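PDB 2X26: putative aliphatic sulfonates-binding protein from Escherichia coli, which probably serves as the periplasmic solute-binding component of an ABC-type transport system that takes up aliphatic sulfonates. Local coordinates for residues Leu103-Ser116 / Gln150-Tyr162. Numbering follows the deposited sequence.
Sequences LKGHKVAFQKGSSS and QGNVDAWAIWDPY
Lys107 O is gripped by two successive amides of the facing chain: Asp154 N donates to it over 2.9 Å, and Ala155 N adds a weak second bond. From there strands 107-110 and 155-159 run parallel, their axes 25° apart, and the alternation expected of parallel strands follows. Ala109 N gives to Ala155 O, while Ala109 O accepts from Ala157 N at 2.9 Å, a bond nearly along the C=O axis. That same oxygen lies in the plane of the Trp156 indole, 3.4 Å from CD1 at its edge. Beyond Phe110 the chains part, and a water bridges the gap by accepting from Gln111 N and donating to Ala157 O.

At the start of the pairing, the planes of the His106 ring and the Asp154 carboxylate are 89° apart, with His106 CD2 3.2 Å from Asp154 OD2. On one face of the sheet Leu103 CD2 meets Ala155 CB; on the other, Val153 CG2 packs against Ala109 CB at 3.8 Å.

Trp159 meets the helix start, where Ser114 is the N-cap. Trp159 CG sits between its backbone N and carbonyl carbon (chi1 54°), which turns the edge of the indole toward two hydroxyls, Ser116 OG lying 3.3 Å from CE3 and Ser114 OG approaching CZ3. Ser114 OG also donates to Gln111 O, bracing the turn. An alanine in place of Trp159 would remove this edge and is likely to open a gap beside Ser114 and Ser116, leaving their hydroxyls less closely packed.

Strand 155-159 is the middle of a five-stranded mixed sheet in one lobe of the two-lobed periplasmic-binding-protein fold; 107-110 lies between it and the parallel edge strand 135-138, and antiparallel strand 87-92 borders its other side. Trp156 reaches helix 141-149, and Ser115 OG is hydrogen-bonded to Glu87 where helix 115-126 begins.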
ATOM      1  N   LEU A 103      25.071 -12.345  -4.490  1.00  8.04           N
ATOM      2  CA  LEU A 103      24.831 -11.290  -5.484  1.00  7.75           C
ATOM      3  C   LEU A 103      26.000 -10.334  -5.698  1.00  8.48           C
ATOM      4  O   LEU A 103      26.001  -9.593  -6.660  1.00  7.33           O
ATOM      5  CB  LEU A 103      23.593 -10.475  -5.150  1.00  8.21           C
ATOM      6  CG  LEU A 103      22.281 -11.260  -5.203  1.00  6.89           C
ATOM      7  CD1 LEU A 103      21.233 -10.462  -4.570  1.00  8.53           C
ATOM      8  CD2 LEU A 103      21.868 -11.562  -6.596  1.00  5.23           C
ATOM      9  N   LYS A 104      26.968 -10.316  -4.785  1.00  7.24           N
ATOM     10  CA  LYS A 104      28.150  -9.440  -4.941  1.00  8.07           C
ATOM     11  C   LYS A 104      28.672  -9.486  -6.374  1.00  8.70           C
ATOM     12  O   LYS A 104      28.924 -10.562  -6.888  1.00  9.65           O
ATOM     13  CB  LYS A 104      29.280  -9.871  -3.988  1.00  9.07           C
ATOM     14  CG  LYS A 104      30.416  -8.846  -3.908  1.00  9.62           C
ATOM     15  CD  LYS A 104      31.258  -9.009  -2.643  1.00 10.38           C
ATOM     16  CE  LYS A 104      32.372  -7.955  -2.595  1.00 13.44           C
ATOM     17  NZ  LYS A 104      33.310  -8.122  -1.394  1.00 16.29           N
ATOM     18  N   GLY A 105      28.817  -8.325  -7.007  1.00  8.38           N
ATOM     19  CA  GLY A 105      29.399  -8.264  -8.349  1.00  9.14           C
ATOM     20  C   GLY A 105      28.418  -8.504  -9.494  1.00 10.06           C
ATOM     21  O   GLY A 105      28.784  -8.358 -10.668  1.00  9.59           O
ATOM     22  N   HIS A 106      27.183  -8.871  -9.172  1.00  8.95           N
ATOM     23  CA  HIS A 106      26.179  -9.214 -10.203  1.00  9.66           C
ATOM     24  C   HIS A 106      25.193  -8.099 -10.517  1.00  9.78           C
ATOM     25  O   HIS A 106      25.102  -7.110  -9.778  1.00  9.03           O
ATOM     26  CB  HIS A 106      25.440 -10.506  -9.838  1.00 11.93           C
ATOM     27  CG  HIS A 106      26.281 -11.730  -9.963  1.00 13.61           C
ATOM     28  ND1 HIS A 106      26.669 -12.486  -8.882  1.00 17.83           N
ATOM     29  CD2 HIS A 106      26.843 -12.312 -11.049  1.00 18.46           C
ATOM     30  CE1 HIS A 106      27.429 -13.488  -9.292  1.00 16.24           C
ATOM     31  NE2 HIS A 106      27.549 -13.404 -10.605  1.00 20.83           N
ATOM     32  N   LYS A 107      24.449  -8.258 -11.630  1.00  7.98           N
ATOM     33  CA  LYS A 107      23.462  -7.272 -12.051  1.00  7.96           C
ATOM     34  C   LYS A 107      22.093  -7.617 -11.452  1.00  8.26           C
ATOM     35  O   LYS A 107      21.601  -8.741 -11.602  1.00  8.33           O
ATOM     36  CB  LYS A 107      23.351  -7.216 -13.584  1.00  7.52           C
ATOM     37  CG  LYS A 107      24.650  -6.944 -14.308  1.00  9.55           C
ATOM     38  CD  LYS A 107      24.411  -7.249 -15.809  1.00  9.94           C
ATOM     39  CE  LYS A 107      25.601  -7.794 -16.518  1.00 17.19           C
ATOM     40  NZ  LYS A 107      26.453  -6.705 -17.057  1.00 18.58           N
ATOM     41  N   VAL A 108      21.499  -6.649 -10.764  1.00  7.64           N
ATOM     42  CA  VAL A 108      20.198  -6.872 -10.177  1.00  6.78           C
ATOM     43  C   VAL A 108      19.210  -5.831 -10.715  1.00  6.97           C
ATOM     44  O   VAL A 108      19.422  -4.622 -10.512  1.00  7.55           O
ATOM     45  CB  VAL A 108      20.292  -6.770  -8.651  1.00  6.89           C
ATOM     46  CG1 VAL A 108      18.904  -7.037  -8.005  1.00  7.32           C
ATOM     47  CG2 VAL A 108      21.365  -7.760  -8.064  1.00  8.87           C
ATOM     48  N   ALA A 109      18.099  -6.276 -11.316  1.00  5.70           N
ATOM     49  CA  ALA A 109      17.104  -5.352 -11.827  1.00  6.20           C
ATOM     50  C   ALA A 109      16.054  -5.062 -10.760  1.00  6.22           C
ATOM     51  O   ALA A 109      15.667  -5.977 -10.029  1.00  6.01           O
ATOM     52  CB  ALA A 109      16.427  -5.952 -13.025  1.00  5.44           C
ATOM     53  N   PHE A 110      15.592  -3.813 -10.706  1.00  5.65           N
ATOM     54  CA  PHE A 110      14.460  -3.375  -9.843  1.00  5.41           C
ATOM     55  C   PHE A 110      14.099  -1.940 -10.191  1.00  4.49           C
ATOM     56  O   PHE A 110      14.924  -1.238 -10.780  1.00  4.93           O
ATOM     57  CB  PHE A 110      14.842  -3.434  -8.355  1.00  5.33           C
ATOM     58  CG  PHE A 110      16.052  -2.577  -8.001  1.00  6.66           C
ATOM     59  CD1 PHE A 110      15.902  -1.304  -7.426  1.00  5.27           C
ATOM     60  CD2 PHE A 110      17.342  -3.035  -8.281  1.00  8.65           C
ATOM     61  CE1 PHE A 110      17.043  -0.526  -7.126  1.00  6.39           C
ATOM     62  CE2 PHE A 110      18.467  -2.245  -8.015  1.00  8.17           C
ATOM     63  CZ  PHE A 110      18.300  -1.003  -7.426  1.00  6.96           C
ATOM     64  N   GLN A 111      12.942  -1.462  -9.731  1.00  4.75           N
ATOM     65  CA  GLN A 111      12.521  -0.084  -9.991  1.00  4.19           C
ATOM     66  C   GLN A 111      13.098   0.887  -8.965  1.00  4.68           C
ATOM     67  O   GLN A 111      12.963   0.691  -7.756  1.00  3.57           O
ATOM     68  CB  GLN A 111      10.975   0.035 -10.036  1.00  4.87           C
ATOM     69  CG  GLN A 111      10.544   1.438 -10.484  1.00  5.64           C
ATOM     70  CD  GLN A 111       9.025   1.556 -10.642  1.00 13.28           C
ATOM     71  OE1 GLN A 111       8.477   1.323 -11.703  1.00 18.83           O
ATOM     72  NE2 GLN A 111       8.372   1.974  -9.597  1.00 18.58           N
ATOM     73  N   LYS A 112      13.770   1.943  -9.438  1.00  5.33           N
ATOM     74  CA  LYS A 112      14.372   2.901  -8.509  1.00  4.63           C
ATOM     75  C   LYS A 112      13.284   3.516  -7.633  1.00  4.11           C
ATOM     76  O   LYS A 112      12.215   3.913  -8.132  1.00  3.46           O
ATOM     77  CB  LYS A 112      15.157   4.024  -9.242  1.00  5.30           C
ATOM     78  CG  LYS A 112      15.904   4.948  -8.245  1.00  5.86           C
ATOM     79  CD  LYS A 112      16.763   6.032  -8.953  1.00  6.47           C
ATOM     80  CE  LYS A 112      16.994   7.215  -7.987  1.00  9.69           C
ATOM     81  NZ  LYS A 112      17.952   8.227  -8.509  1.00 11.61           N
ATOM     82  N   GLY A 113      13.560   3.600  -6.330  1.00  2.54           N
ATOM     83  CA  GLY A 113      12.668   4.306  -5.430  1.00  4.37           C
ATOM     84  C   GLY A 113      11.484   3.482  -4.979  1.00  4.78           C
ATOM     85  O   GLY A 113      10.676   3.967  -4.196  1.00  6.16           O
ATOM     86  N   SER A 114      11.387   2.242  -5.463  1.00  4.67           N
ATOM     87  CA  SER A 114      10.210   1.376  -5.186  1.00  4.24           C
ATOM     88  C   SER A 114      10.370   0.540  -3.891  1.00  4.48           C
ATOM     89  O   SER A 114      11.431   0.538  -3.244  1.00  3.36           O
ATOM     90  CB  SER A 114       9.995   0.431  -6.369  1.00  3.79           C
ATOM     91  OG  SER A 114      11.007  -0.551  -6.352  1.00  2.10           O
ATOM     92  N   SER A 115       9.337  -0.218  -3.553  1.00  3.93           N
ATOM     93  CA  SER A 115       9.424  -1.179  -2.429  1.00  4.29           C
ATOM     94  C   SER A 115      10.574  -2.192  -2.669  1.00  3.83           C
ATOM     95  O   SER A 115      11.180  -2.673  -1.700  1.00  4.78           O
ATOM     96  CB  SER A 115       8.114  -1.924  -2.282  1.00  4.45           C
ATOM     97  OG  SER A 115       7.795  -2.569  -3.523  1.00  5.30           O
ATOM     98  N   SER A 116      10.862  -2.545  -3.936  1.00  3.88           N
ATOM     99  CA  SER A 116      11.979  -3.463  -4.226  1.00  4.27           C
ATOM    100  C   SER A 116      13.366  -2.821  -3.950  1.00  4.28           C
ATOM    101  O   SER A 116      14.287  -3.521  -3.533  1.00  3.41           O
ATOM    102  CB  SER A 116      11.948  -4.006  -5.662  1.00  5.93           C
ATOM    103  OG  SER A 116      10.755  -4.771  -5.844  1.00  7.84           O
ATOM    104  N   GLN A 150      15.906 -12.727 -20.632  1.00  9.41           N
ATOM    105  CA  GLN A 150      16.966 -12.764 -21.648  1.00  9.32           C
ATOM    106  C   GLN A 150      18.390 -12.970 -21.082  1.00  9.36           C
ATOM    107  O   GLN A 150      19.398 -12.907 -21.839  1.00  8.41           O
ATOM    108  CB  GLN A 150      16.882 -11.494 -22.458  1.00 10.09           C
ATOM    109  CG  GLN A 150      15.547 -11.394 -23.208  1.00 12.57           C
ATOM    110  CD  GLN A 150      15.302 -10.010 -23.728  1.00 18.18           C
ATOM    111  OE1 GLN A 150      16.195  -9.161 -23.694  1.00 22.74           O
ATOM    112  NE2 GLN A 150      14.082  -9.750 -24.172  1.00 19.81           N
ATOM    113  N   GLY A 151      18.442 -13.199 -19.765  1.00  8.56           N
ATOM    114  CA  GLY A 151      19.691 -13.451 -19.011  1.00 10.53           C
ATOM    115  C   GLY A 151      20.584 -12.229 -18.972  1.00  9.75           C
ATOM    116  O   GLY A 151      21.790 -12.365 -18.825  1.00 10.28           O
ATOM    117  N   ASN A 152      19.981 -11.038 -19.106  1.00  8.23           N
ATOM    118  CA  ASN A 152      20.737  -9.789 -19.064  1.00  7.36           C
ATOM    119  C   ASN A 152      20.985  -9.252 -17.643  1.00  6.54           C
ATOM    120  O   ASN A 152      21.954  -8.515 -17.403  1.00  7.37           O
ATOM    121  CB  ASN A 152      20.105  -8.747 -19.978  1.00  7.23           C
ATOM    122  CG  ASN A 152      20.405  -9.007 -21.456  1.00 11.67           C
ATOM    123  OD1 ASN A 152      21.324  -9.735 -21.781  1.00 16.02           O
ATOM    124  ND2 ASN A 152      19.610  -8.439 -22.332  1.00 14.76           N
ATOM    125  N   VAL A 153      20.204  -9.737 -16.666  1.00  5.55           N
ATOM    126  CA  VAL A 153      20.520  -9.525 -15.255  1.00  6.08           C
ATOM    127  C   VAL A 153      20.463 -10.880 -14.552  1.00  6.40           C
ATOM    128  O   VAL A 153      19.881 -11.838 -15.081  1.00  7.30           O
ATOM    129  CB  VAL A 153      19.524  -8.542 -14.534  1.00  6.62           C
ATOM    130  CG1 VAL A 153      19.755  -7.131 -14.999  1.00  8.75           C
ATOM    131  CG2 VAL A 153      18.089  -8.947 -14.747  1.00  6.47           C
ATOM    132  N   ASP A 154      21.086 -10.979 -13.392  1.00  6.43           N
ATOM    133  CA  ASP A 154      21.082 -12.261 -12.692  1.00  8.59           C
ATOM    134  C   ASP A 154      19.992 -12.428 -11.672  1.00  7.57           C
ATOM    135  O   ASP A 154      19.713 -13.541 -11.245  1.00 10.07           O
ATOM    136  CB  ASP A 154      22.452 -12.540 -12.095  1.00  8.05           C
ATOM    137  CG  ASP A 154      23.507 -12.555 -13.186  1.00 13.21           C
ATOM    138  OD1 ASP A 154      23.249 -13.244 -14.213  1.00 12.50           O
ATOM    139  OD2 ASP A 154      24.475 -11.794 -13.063  1.00 13.71           O
ATOM    140  N   ALA A 155      19.392 -11.319 -11.262  1.00  6.71           N
ATOM    141  CA  ALA A 155      18.359 -11.352 -10.247  1.00  5.03           C
ATOM    142  C   ALA A 155      17.394 -10.195 -10.488  1.00  4.69           C
ATOM    143  O   ALA A 155      17.790  -9.177 -11.072  1.00  5.15           O
ATOM    144  CB  ALA A 155      18.969 -11.243  -8.841  1.00  5.54           C
ATOM    145  N   TRP A 156      16.152 -10.354 -10.027  1.00  3.14           N
ATOM    146  CA  TRP A 156      15.087  -9.373 -10.217  1.00  3.81           C
ATOM    147  C   TRP A 156      14.374  -9.208  -8.872  1.00  3.34           C
ATOM    148  O   TRP A 156      13.815 -10.167  -8.297  1.00  5.57           O
ATOM    149  CB  TRP A 156      14.108  -9.821 -11.314  1.00  3.42           C
ATOM    150  CG  TRP A 156      12.962  -8.876 -11.614  1.00  5.11           C
ATOM    151  CD1 TRP A 156      12.936  -7.538 -11.427  1.00  6.42           C
ATOM    152  CD2 TRP A 156      11.723  -9.214 -12.236  1.00  5.94           C
ATOM    153  NE1 TRP A 156      11.732  -7.014 -11.847  1.00  3.83           N
ATOM    154  CE2 TRP A 156      10.976  -8.031 -12.356  1.00  4.38           C
ATOM    155  CE3 TRP A 156      11.152 -10.422 -12.661  1.00  6.15           C
ATOM    156  CZ2 TRP A 156       9.691  -8.002 -12.890  1.00  4.50           C
ATOM    157  CZ3 TRP A 156       9.866 -10.390 -13.211  1.00  6.11           C
ATOM    158  CH2 TRP A 156       9.161  -9.194 -13.313  1.00  7.95           C
ATOM    159  N   ALA A 157      14.433  -8.002  -8.344  1.00  3.37           N
ATOM    160  CA  ALA A 157      13.728  -7.729  -7.087  1.00  3.14           C
ATOM    161  C   ALA A 157      12.409  -7.095  -7.478  1.00  4.14           C
ATOM    162  O   ALA A 157      12.384  -6.089  -8.202  1.00  4.50           O
ATOM    163  CB  ALA A 157      14.563  -6.806  -6.202  1.00  3.96           C
ATOM    164  N   ILE A 158      11.311  -7.732  -7.068  1.00  3.27           N
ATOM    165  CA  ILE A 158       9.966  -7.376  -7.546  1.00  4.07           C
ATOM    166  C   ILE A 158       8.867  -7.788  -6.576  1.00  3.37           C
ATOM    167  O   ILE A 158       9.077  -8.626  -5.687  1.00  3.77           O
ATOM    168  CB  ILE A 158       9.725  -8.032  -8.981  1.00  3.34           C
ATOM    169  CG1 ILE A 158       8.477  -7.444  -9.692  1.00  3.37           C
ATOM    170  CG2 ILE A 158       9.712  -9.542  -8.888  1.00  7.93           C
ATOM    171  CD1 ILE A 158       8.562  -5.938  -9.968  1.00  3.59           C
ATOM    172  N   TRP A 159       7.695  -7.147  -6.714  1.00  2.41           N
ATOM    173  CA  TRP A 159       6.530  -7.413  -5.893  1.00  2.36           C
ATOM    174  C   TRP A 159       5.472  -8.258  -6.626  1.00  3.26           C
ATOM    175  O   TRP A 159       5.557  -8.489  -7.839  1.00  2.19           O
ATOM    176  CB  TRP A 159       5.912  -6.094  -5.420  1.00  3.43           C
ATOM    177  CG  TRP A 159       5.582  -5.131  -6.529  1.00  2.30           C
ATOM    178  CD1 TRP A 159       4.403  -4.995  -7.171  1.00  4.03           C
ATOM    179  CD2 TRP A 159       6.477  -4.138  -7.101  1.00  2.72           C
ATOM    180  NE1 TRP A 159       4.482  -3.980  -8.125  1.00  3.34           N
ATOM    181  CE2 TRP A 159       5.745  -3.431  -8.081  1.00  4.23           C
ATOM    182  CE3 TRP A 159       7.807  -3.752  -6.829  1.00  4.72           C
ATOM    183  CZ2 TRP A 159       6.307  -2.366  -8.840  1.00  3.63           C
ATOM    184  CZ3 TRP A 159       8.356  -2.676  -7.572  1.00  6.52           C
ATOM    185  CH2 TRP A 159       7.622  -2.029  -8.570  1.00  5.42           C
ATOM    186  N   ASP A 160       4.505  -8.749  -5.870  1.00  3.35           N
ATOM    187  CA  ASP A 160       3.349  -9.456  -6.450  1.00  3.40           C
ATOM    188  C   ASP A 160       2.405  -8.423  -7.081  1.00  3.69           C
ATOM    189  O   ASP A 160       2.176  -7.335  -6.508  1.00  3.69           O
ATOM    190  CB  ASP A 160       2.635 -10.191  -5.315  1.00  2.39           C
ATOM    191  CG  ASP A 160       2.665 -11.692  -5.443  1.00  4.23           C
ATOM    192  OD1 ASP A 160       2.933 -12.200  -6.567  1.00  4.04           O
ATOM    193  OD2 ASP A 160       2.292 -12.354  -4.402  1.00  4.38           O
ATOM    194  N   PRO A 161       1.750  -8.778  -8.185  1.00  2.91           N
ATOM    195  CA  PRO A 161       1.624 -10.138  -8.768  1.00  3.10           C
ATOM    196  C   PRO A 161       2.669 -10.528  -9.829  1.00  3.01           C
ATOM    197  O   PRO A 161       2.605 -11.639 -10.366  1.00  2.89           O
ATOM    198  CB  PRO A 161       0.245 -10.057  -9.456  1.00  3.14           C
ATOM    199  CG  PRO A 161       0.248  -8.621 -10.022  1.00  3.87           C
ATOM    200  CD  PRO A 161       0.705  -7.877  -8.735  1.00  3.96           C
ATOM    201  N   TYR A 162       3.630  -9.657 -10.119  1.00  2.79           N
ATOM    202  CA  TYR A 162       4.686 -10.006 -11.062  1.00  2.84           C
ATOM    203  C   TYR A 162       5.420 -11.252 -10.581  1.00  2.53           C
ATOM    204  O   TYR A 162       5.806 -12.099 -11.383  1.00  3.08           O
ATOM    205  CB  TYR A 162       5.723  -8.882 -11.161  1.00  2.42           C
ATOM    206  CG  TYR A 162       5.178  -7.576 -11.726  1.00  5.32           C
ATOM    207  CD1 TYR A 162       4.985  -6.481 -10.902  1.00  7.78           C
ATOM    208  CD2 TYR A 162       4.900  -7.436 -13.077  1.00  5.83           C
ATOM    209  CE1 TYR A 162       4.495  -5.280 -11.393  1.00  6.18           C
ATOM    210  CE2 TYR A 162       4.394  -6.218 -13.588  1.00  7.79           C
ATOM    211  CZ  TYR A 162       4.224  -5.146 -12.714  1.00  4.61           C
ATOM    212  OH  TYR A 162       3.778  -3.928 -13.190  1.00 10.73           O
TER
HETATM  213  O   HOH W   1      11.173  -3.802  -8.976  1.00  2.82           O